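Local atomic coordinates of transcriptional regulator (Vibrio vulnificus, PDB entry 4IVN), a protein that probably represses the genes of sialic acid catabolism by binding their regulatory DNA, and binds the pathway sugar N-acetylmannosamine 6-phosphate. Residues L22-D27 with T48-A53; V204-N209 with S217-M222. All coordinates share one frame; numbering follows the deposited sequence.

Interaction 1 of 2, residues L22-D27 with T48-A53; sequences LRVVAD and TQTSEA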
loop_
_atom_site.group_PDB
_atom_site.type_symbol
_atom_site.label_atom_id
_atom_site.label_comp_id
_atom_site.label_asym_id
_atom_site.label_seq_id
_atom_site.Cartn_x
_atom_site.Cartn_y
_atom_site.Cartn_z
ATOM N N LEU A 22 36.975 -11.468 15.275
ATOM C CA LEU A 22 36.362 -10.128 15.301
ATOM C C LEU A 22 36.967 -9.180 14.220
ATOM O O LEU A 22 36.244 -8.395 13.619
ATOM C CB LEU A 22 36.423 -9.511 16.714
ATOM C CG LEU A 22 35.298 -9.624 17.764
ATOM C CD1 LEU A 22 34.201 -10.629 17.482
ATOM C CD2 LEU A 22 35.895 -9.942 19.123
ATOM N N ARG A 23 38.276 -9.305 13.962
ATOM C CA ARG A 23 39.018 -8.480 12.968
ATOM C C ARG A 23 38.494 -8.716 11.577
ATOM O O ARG A 23 38.437 -7.779 10.771
ATOM C CB ARG A 23 40.539 -8.766 12.939
ATOM C CG ARG A 23 41.354 -8.072 14.026
ATOM C CD ARG A 23 42.873 -8.118 13.779
ATOM N NE ARG A 23 43.498 -6.888 14.285
ATOM C CZ ARG A 23 43.794 -5.806 13.551
ATOM N NH1 ARG A 23 43.576 -5.771 12.236
ATOM N NH2 ARG A 23 44.327 -4.742 14.138
ATOM N N VAL A 24 38.122 -9.970 11.298
ATOM C CA VAL A 24 37.573 -10.308 9.989
ATOM C C VAL A 24 36.288 -9.506 9.798
ATOM O O VAL A 24 36.045 -8.909 8.748
ATOM C CB VAL A 24 37.293 -11.816 9.908
ATOM C CG1 VAL A 24 36.346 -12.123 8.761
ATOM C CG2 VAL A 24 38.635 -12.584 9.731
ATOM N N VAL A 25 35.467 -9.473 10.842
ATOM C CA VAL A 25 34.189 -8.764 10.721
ATOM C C VAL A 25 34.445 -7.263 10.722
ATOM O O VAL A 25 33.790 -6.531 9.963
ATOM C CB VAL A 25 33.224 -9.101 11.887
ATOM C CG1 VAL A 25 31.896 -8.366 11.698
ATOM C CG2 VAL A 25 32.962 -10.613 11.990
ATOM N N ALA A 26 35.393 -6.792 11.566
ATOM C CA ALA A 26 35.673 -5.358 11.589
ATOM C C ALA A 26 36.146 -4.959 10.181
ATOM O O ALA A 26 35.666 -3.975 9.605
ATOM C CB ALA A 26 36.680 -4.999 12.701
ATOM N N ASP A 27 36.987 -5.786 9.575
ATOM C CA ASP A 27 37.577 -5.466 8.237
ATOM C C ASP A 27 36.553 -5.436 7.096
ATOM O O ASP A 27 36.608 -4.537 6.210
ATOM C CB ASP A 27 38.692 -6.434 7.853
ATOM C CG ASP A 27 40.026 -6.065 8.458
ATOM O OD1 ASP A 27 40.241 -4.875 8.755
ATOM O OD2 ASP A 27 40.888 -6.957 8.629
ATOM N N THR A 48 30.826 -12.846 6.023
ATOM C CA THR A 48 32.109 -12.886 6.682
ATOM C C THR A 48 32.519 -14.318 7.071
ATOM O O THR A 48 33.633 -14.522 7.581
ATOM C CB THR A 48 32.094 -12.056 7.972
ATOM O OG1 THR A 48 31.050 -12.552 8.815
ATOM C CG2 THR A 48 31.977 -10.526 7.663
ATOM N N GLN A 49 31.625 -15.279 6.836
ATOM C CA GLN A 49 31.790 -16.667 7.307
ATOM C C GLN A 49 32.104 -16.746 8.820
ATOM O O GLN A 49 33.061 -17.418 9.241
ATOM C CB GLN A 49 32.919 -17.362 6.536
ATOM C CG GLN A 49 32.624 -17.783 5.095
ATOM C CD GLN A 49 33.928 -18.061 4.349
ATOM O OE1 GLN A 49 34.644 -17.131 3.969
ATOM N NE2 GLN A 49 34.263 -19.338 4.168
ATOM N N THR A 50 31.313 -16.065 9.644
ATOM C CA THR A 50 31.476 -16.093 11.096
ATOM C C THR A 50 30.077 -16.372 11.635
ATOM O O THR A 50 29.096 -16.280 10.900
ATOM C CB THR A 50 32.113 -14.757 11.638
ATOM O OG1 THR A 50 31.203 -13.641 11.482
ATOM C CG2 THR A 50 33.385 -14.397 10.884
ATOM N N SER A 51 29.933 -16.679 12.902
ATOM C CA SER A 51 28.586 -16.843 13.450
ATOM C C SER A 51 27.893 -15.471 13.665
ATOM O O SER A 51 28.524 -14.414 13.646
ATOM C CB SER A 51 28.694 -17.548 14.759
ATOM O OG SER A 51 29.497 -16.732 15.560
ATOM N N GLU A 52 26.594 -15.494 13.907
ATOM C CA GLU A 52 25.939 -14.290 14.335
ATOM C C GLU A 52 26.422 -13.897 15.717
ATOM O O GLU A 52 26.426 -12.724 16.062
ATOM C CB GLU A 52 24.434 -14.480 14.353
ATOM C CG GLU A 52 23.884 -14.903 13.018
ATOM C CD GLU A 52 22.358 -14.933 13.005
ATOM O OE1 GLU A 52 21.728 -14.503 14.004
ATOM O OE2 GLU A 52 21.801 -15.364 11.971
ATOM N N ALA A 53 26.818 -14.865 16.513
ATOM C CA ALA A 53 27.396 -14.516 17.854
ATOM C C ALA A 53 28.664 -13.630 17.763
ATOM O O ALA A 53 28.931 -12.771 18.621
ATOM C CB ALA A 53 27.724 -15.773 18.642
#

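Interaction 2 of 2, residues V204-N209 with S217-M222; sequences VVSLTN and SLSTEM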
loop_
_atom_site.group_PDB
_atom_site.type_symbol
_atom_site.label_atom_id
_atom_site.label_comp_id
_atom_site.label_asym_id
_atom_site.label_seq_id
_atom_site.Cartn_x
_atom_site.Cartn_y
_atom_site.Cartn_z
ATOM N N VAL A 204 4.313 -21.128 6.900
ATOM C CA VAL A 204 4.539 -19.683 7.058
ATOM C C VAL A 204 5.168 -19.235 5.794
ATOM O O VAL A 204 6.206 -19.804 5.439
ATOM C CB VAL A 204 5.486 -19.385 8.260
ATOM C CG1 VAL A 204 5.851 -17.872 8.359
ATOM C CG2 VAL A 204 4.884 -19.876 9.582
ATOM N N VAL A 205 4.637 -18.205 5.162
ATOM C CA VAL A 205 5.228 -17.651 3.899
ATOM C C VAL A 205 5.726 -16.227 4.259
ATOM O O VAL A 205 4.952 -15.423 4.766
ATOM C CB VAL A 205 4.156 -17.508 2.782
ATOM C CG1 VAL A 205 4.705 -16.807 1.510
ATOM C CG2 VAL A 205 3.654 -18.928 2.366
ATOM N N SER A 206 6.981 -15.916 3.985
ATOM C CA SER A 206 7.487 -14.583 4.301
ATOM C C SER A 206 7.521 -13.738 3.058
ATOM O O SER A 206 7.936 -14.220 1.995
ATOM C CB SER A 206 8.909 -14.687 4.834
ATOM O OG SER A 206 8.736 -15.181 6.128
ATOM N N LEU A 207 7.111 -12.481 3.222
ATOM C CA LEU A 207 7.240 -11.515 2.137
ATOM C C LEU A 207 8.197 -10.436 2.553
ATOM O O LEU A 207 7.835 -9.634 3.402
ATOM C CB LEU A 207 5.921 -10.867 1.857
ATOM C CG LEU A 207 4.746 -11.733 1.407
ATOM C CD1 LEU A 207 3.604 -10.829 0.920
ATOM C CD2 LEU A 207 5.146 -12.693 0.255
ATOM N N THR A 208 9.429 -10.398 1.990
ATOM C CA THR A 208 10.485 -9.511 2.570
ATOM C C THR A 208 11.189 -8.855 1.408
ATOM O O THR A 208 10.780 -9.016 0.248
ATOM C CB THR A 208 11.619 -10.358 3.236
ATOM O OG1 THR A 208 12.297 -11.078 2.169
ATOM C CG2 THR A 208 11.032 -11.345 4.104
ATOM N N ASN A 209 12.233 -8.093 1.718
ATOM C CA ASN A 209 13.081 -7.516 0.683
ATOM C C ASN A 209 14.522 -7.921 0.942
ATOM O O ASN A 209 15.444 -7.236 0.512
ATOM C CB ASN A 209 13.010 -5.934 0.759
ATOM C CG ASN A 209 11.635 -5.387 0.404
ATOM O OD1 ASN A 209 11.466 -4.727 -0.632
ATOM N ND2 ASN A 209 10.693 -5.548 1.284
ATOM N N SER A 217 14.736 -18.481 8.521
ATOM C CA SER A 217 14.824 -19.788 9.069
ATOM C C SER A 217 13.495 -20.139 9.780
ATOM O O SER A 217 13.392 -21.166 10.401
ATOM C CB SER A 217 16.033 -19.859 10.047
ATOM O OG SER A 217 15.631 -19.318 11.298
ATOM N N LEU A 218 12.453 -19.304 9.675
ATOM C CA LEU A 218 11.150 -19.693 10.236
ATOM C C LEU A 218 10.106 -19.602 9.162
ATOM O O LEU A 218 8.978 -19.254 9.498
ATOM C CB LEU A 218 10.715 -18.698 11.363
ATOM C CG LEU A 218 11.687 -18.462 12.513
ATOM C CD1 LEU A 218 11.341 -17.124 13.146
ATOM C CD2 LEU A 218 11.593 -19.647 13.490
ATOM N N SER A 219 10.492 -19.852 7.908
ATOM C CA SER A 219 9.616 -19.647 6.728
ATOM C C SER A 219 9.529 -20.917 5.928
ATOM O O SER A 219 10.582 -21.550 5.683
ATOM C CB SER A 219 10.195 -18.554 5.820
ATOM O OG SER A 219 10.200 -17.314 6.488
ATOM N N THR A 220 8.314 -21.347 5.590
ATOM C CA THR A 220 8.114 -22.519 4.726
ATOM C C THR A 220 8.491 -22.103 3.301
ATOM O O THR A 220 9.013 -22.897 2.553
ATOM C CB THR A 220 6.668 -23.088 4.819
ATOM O OG1 THR A 220 6.303 -23.234 6.202
ATOM C CG2 THR A 220 6.490 -24.485 4.196
ATOM N N GLU A 221 8.099 -20.888 2.901
ATOM C CA GLU A 221 8.406 -20.324 1.612
ATOM C C GLU A 221 8.761 -18.831 1.763
ATOM O O GLU A 221 8.369 -18.215 2.760
ATOM C CB GLU A 221 7.157 -20.368 0.701
ATOM C CG GLU A 221 6.428 -21.735 0.589
ATOM C CD GLU A 221 7.113 -22.823 -0.283
ATOM O OE1 GLU A 221 8.180 -22.518 -0.903
ATOM O OE2 GLU A 221 6.539 -23.996 -0.368
ATOM N N MET A 222 9.403 -18.220 0.768
ATOM C CA MET A 222 9.680 -16.779 0.856
ATOM C C MET A 222 9.477 -16.164 -0.524
ATOM O O MET A 222 9.816 -16.783 -1.506
ATOM C CB MET A 222 11.169 -16.535 1.161
ATOM C CG MET A 222 11.548 -16.391 2.622
ATOM S SD MET A 222 12.767 -15.039 2.866
ATOM C CE MET A 222 12.606 -14.825 4.644
#

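Interaction 1 of 2, residues L22-D27 with T48-A53
V25 holds CG1 anti to its backbone N (chi1 -179°), which places CG2 beside that N and against T50. In T50 a chi1 of 68° tucks OG1 in over its own backbone on the side of V25, and this hydroxyl oxygen meets V25 CG2 at 3.5 Å. The contact belongs to the helix-turn-helix domain of the RpiR family. It packs helix 20-36 against the turn that joins helix 41-48 to helix 52-61. The two side chains meet at a slant, and the methyl CG2 of T50 also lies 4.0 Å from V25 CG2. T48 comes from the end of helix 41-48. Its methyl CG2 rests on the backbone of helix 20-36, 4.2 Å from V25 CA. V24 lies at the more open side and brings CG1 to 3.8 Å from the carbonyl O of T48. No hydrogen bond crosses between the segments, so this is van der Waals packing.

The two threonine hydroxyls are bonded to each other and to helix 41-48. T50 OG1 donates to T48 OG1 at 2.9 Å. T48 OG1 is also hydrogen-bonded to the carbonyl oxygens of L44 and A45, one turn back in its own helix. T50 OG1 thus serves twice, donating to T48 OG1 and lying against V25 CG2. Q49 has positive phi (52°) and ends the helix in a Schellman motif. S51 is the N-cap of helix 52-61. V25 reaches on to L58 of that helix, and T48 also touches Y28. At the outer edge, the last contact is V24 CG1 with T50 CG2, 4.3 Å apart.

Interaction 2 of 2, residues V204-N209 with S217-M222
The carbonyl O of V204 receives two backbone N-H groups. T220 N hydrogen-bonds to V204 O at 2.6 Å, in the carbonyl plane but bent (142° at the hydrogen), and E221 N bonds weakly to the same O at 3.3 Å. T220 OG1 in turn accepts V204 N at 3.0 Å, nearly straight at 166°. Here strand 204-208 meets 221-224, outermost on this side of the parallel sheet within the chain, in the SIS domain. V205 pairs with E221 and S206 with M222. S206 N donates to E221 O at 3.0 Å, tilted 23° from the carbonyl plane. V204 CG1 packs on L218 O at 3.6 Å, a buried carbonyl oxygen with no partner in the model.

V205 and E221 share the face covered by helix 114-126. V205 CG2 packs on E221 CB, and the carboxylate turns away to a salt bridge with R119. On the other face S206 OG donates to S219 OG at 2.6 Å, and S219 OG also bonds to L215 O. The M222 chain bends at chi2, and its methyl CE touches S206 CB at 3.7 Å and T208 CG2. Backbone and hydroxyl bonds thus tie both strand 221-224 and the loop before it to 204-208.

Interaction 1 lies in the helix-turn-helix domain, and interaction 2 lies in the SIS domain. Along the chain, interaction 1 closes before interaction 2 opens. Their centres are about 26 Å apart, and their nearest atoms about 7 Å, so they do not touch. The first packs a helix on a turn through valine and threonine side chains. The second joins an edge strand to the sheet through backbone and hydroxyl bonds. In interaction 2 the T208 side chain is about 7 Å from a bound ManNAc-6P. The S182-S184 part of that pocket follows strand 176-181, which pairs with strand 204-208. The contacts therefore sit in the probable DNA-binding part and the ligand-binding part of one chain.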